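PDB 4JZ5: Gp26 from Listeria phage P40, which probably cleaves the peptidoglycan of the Listeria cell wall as a phage endolysin whose catalytic domain belongs to glycosyl hydrolase family 25. Local coordinates for residues I91-L97 with R134-V139. Sequence-based numbering, arbitrary orientation.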
loop_
_atom_site.group_PDB
_atom_site.type_symbol
_atom_site.label_atom_id
_atom_site.label_comp_id
_atom_site.label_asym_id
_atom_site.label_seq_id
_atom_site.Cartn_x
_atom_site.Cartn_y
_atom_site.Cartn_z
ATOM N N ILE A 91 11.420 4.748 13.801
ATOM C CA ILE A 91 12.027 5.697 12.884
ATOM C C ILE A 91 12.908 4.968 11.874
ATOM O O ILE A 91 12.917 5.306 10.685
ATOM C CB ILE A 91 12.839 6.759 13.659
ATOM C CG1 ILE A 91 11.938 7.492 14.661
ATOM C CG2 ILE A 91 13.492 7.750 12.704
ATOM C CD1 ILE A 91 10.711 8.142 14.034
ATOM N N ASN A 92 13.643 3.952 12.319
ATOM C CA ASN A 92 14.470 3.204 11.379
ATOM C C ASN A 92 13.606 2.526 10.316
ATOM O O ASN A 92 13.990 2.465 9.143
ATOM C CB ASN A 92 15.353 2.194 12.105
ATOM C CG ASN A 92 16.425 2.855 12.947
ATOM O OD1 ASN A 92 16.787 4.003 12.721
ATOM N ND2 ASN A 92 16.952 2.119 13.910
ATOM N N GLU A 93 12.427 2.039 10.702
ATOM C CA GLU A 93 11.510 1.475 9.721
ATOM C C GLU A 93 10.958 2.556 8.790
ATOM O O GLU A 93 10.825 2.331 7.580
ATOM C CB GLU A 93 10.361 0.713 10.397
ATOM C CG GLU A 93 10.836 -0.622 10.961
ATOM C CD GLU A 93 9.768 -1.681 11.090
ATOM O OE1 GLU A 93 8.647 -1.514 10.530
ATOM O OE2 GLU A 93 10.069 -2.714 11.718
ATOM N N ALA A 94 10.641 3.730 9.320
ATOM C CA ALA A 94 10.228 4.835 8.465
ATOM C C ALA A 94 11.319 5.140 7.438
ATOM O O ALA A 94 11.014 5.390 6.264
ATOM C CB ALA A 94 9.912 6.051 9.305
ATOM N N ASN A 95 12.577 5.092 7.865
ATOM C CA ASN A 95 13.680 5.320 6.942
ATOM C C ASN A 95 13.823 4.234 5.885
ATOM O O ASN A 95 14.337 4.496 4.809
ATOM C CB ASN A 95 14.985 5.488 7.702
ATOM C CG ASN A 95 15.073 6.824 8.391
ATOM O OD1 ASN A 95 14.460 7.796 7.955
ATOM N ND2 ASN A 95 15.861 6.891 9.456
ATOM N N MET A 96 13.359 3.017 6.162
ATOM C CA MET A 96 13.311 1.975 5.129
ATOM C C MET A 96 12.395 2.407 3.995
ATOM O O MET A 96 12.711 2.261 2.817
ATOM C CB MET A 96 12.784 0.652 5.699
ATOM C CG MET A 96 13.722 -0.074 6.649
ATOM S SD MET A 96 15.179 -0.823 5.866
ATOM C CE MET A 96 14.495 -2.202 4.971
ATOM N N LEU A 97 11.220 2.904 4.347
ATOM C CA LEU A 97 10.274 3.346 3.338
ATOM C C LEU A 97 10.835 4.548 2.566
ATOM O O LEU A 97 10.712 4.609 1.339
ATOM C CB LEU A 97 8.921 3.655 3.970
ATOM C CG LEU A 97 7.806 4.133 3.031
ATOM C CD1 LEU A 97 7.584 3.223 1.823
ATOM C CD2 LEU A 97 6.520 4.282 3.809
ATOM N N ARG A 134 4.192 8.380 14.666
ATOM C CA ARG A 134 5.613 8.694 14.562
ATOM C C ARG A 134 6.170 8.256 13.215
ATOM O O ARG A 134 6.941 9.000 12.590
ATOM C CB ARG A 134 6.404 8.060 15.703
ATOM C CG ARG A 134 6.044 8.612 17.076
ATOM C CD ARG A 134 6.843 7.901 18.163
ATOM N NE ARG A 134 8.263 8.223 18.069
ATOM C CZ ARG A 134 9.260 7.350 18.003
ATOM N NH1 ARG A 134 9.051 6.045 18.036
ATOM N NH2 ARG A 134 10.497 7.814 17.900
ATOM N N PHE A 135 5.807 7.061 12.775
ATOM C CA PHE A 135 6.257 6.562 11.481
ATOM C C PHE A 135 5.800 7.470 10.342
ATOM O O PHE A 135 6.602 7.888 9.509
ATOM C CB PHE A 135 5.720 5.136 11.297
ATOM C CG PHE A 135 6.084 4.497 9.975
ATOM C CD1 PHE A 135 5.413 4.829 8.810
ATOM C CD2 PHE A 135 7.093 3.543 9.911
ATOM C CE1 PHE A 135 5.752 4.242 7.603
ATOM C CE2 PHE A 135 7.430 2.943 8.705
ATOM C CZ PHE A 135 6.756 3.301 7.552
ATOM N N ILE A 136 4.510 7.754 10.307
ATOM C CA ILE A 136 3.915 8.537 9.232
ATOM C C ILE A 136 4.469 9.961 9.219
ATOM O O ILE A 136 4.836 10.469 8.154
ATOM C CB ILE A 136 2.385 8.497 9.361
ATOM C CG1 ILE A 136 1.886 7.082 9.014
ATOM C CG2 ILE A 136 1.720 9.575 8.505
ATOM C CD1 ILE A 136 0.446 6.837 9.374
ATOM N N ASP A 137 4.560 10.590 10.385
ATOM C CA ASP A 137 5.123 11.923 10.460
ATOM C C ASP A 137 6.540 11.928 9.907
ATOM O O ASP A 137 6.945 12.874 9.221
ATOM C CB ASP A 137 5.206 12.399 11.905
ATOM C CG ASP A 137 3.851 12.681 12.551
ATOM O OD1 ASP A 137 2.821 12.688 11.866
ATOM O OD2 ASP A 137 3.849 12.918 13.783
ATOM N N HIS A 138 7.332 10.918 10.243
ATOM C CA HIS A 138 8.705 10.891 9.778
ATOM C C HIS A 138 8.780 10.788 8.261
ATOM O O HIS A 138 9.520 11.526 7.608
ATOM C CB HIS A 138 9.484 9.760 10.446
ATOM C CG HIS A 138 10.947 9.838 10.197
ATOM N ND1 HIS A 138 11.743 10.764 10.831
ATOM C CD2 HIS A 138 11.763 9.137 9.376
ATOM C CE1 HIS A 138 12.988 10.630 10.410
ATOM N NE2 HIS A 138 13.029 9.648 9.532
ATOM N N VAL A 139 8.014 9.866 7.690
ATOM C CA VAL A 139 8.061 9.678 6.249
ATOM C C VAL A 139 7.580 10.939 5.512
ATOM O O VAL A 139 8.201 11.370 4.539
ATOM C CB VAL A 139 7.243 8.451 5.826
ATOM C CG1 VAL A 139 7.227 8.316 4.314
ATOM C CG2 VAL A 139 7.791 7.193 6.475
#
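Ala94 and Phe135 are the nearest CA pair, 5.3 Å apart, between segments 91-97 and 134-139. The segment axes come within 8.7 Å and cross at -44°, and the two N-to-C directions are closer to parallel than to antiparallel. This approach is consistent with the small Ala94 side chain: its CB lies over one face of the Phe135 ring, off-centre, in a CH-pi contact 4.1 Å from the centroid, and also meets Val139 CG2 at 3.7 Å. A chi1 of 179° sets Phe135 CG trans to the main-chain nitrogen and carries the ring across to the other helix, where Leu97 CD2 touches its edge, 3.9 Å from CE1.

Ile91 CG2 sits 3.7 Å from the centroid of the His138 imidazole, almost over the ring centre, a second CH-pi contact. The same ring is held at its edge: His138 NE2 donates to Asn95 OD1 at 2.8 Å, and the acceptor lies in the ring plane, although the N-H...O angle of 140° shows a bent bond. At the acceptor, the donor is tilted well off the Asn95 carbonyl plane. Ile91 CD1 also covers one face of the Arg134 guanidinium, whose NH1 forms a salt bridge with Glu131 OE1 and a hydrogen bond with Gly87 O.

The parent helices, 87-106 and 128-143, pack on neighbouring parallel strands of the family 25 barrel-like fold: Leu97 rests on Leu78 of strand 76-81, Val139 on Leu114 and Phe135 on Leu116 of strand 114-117.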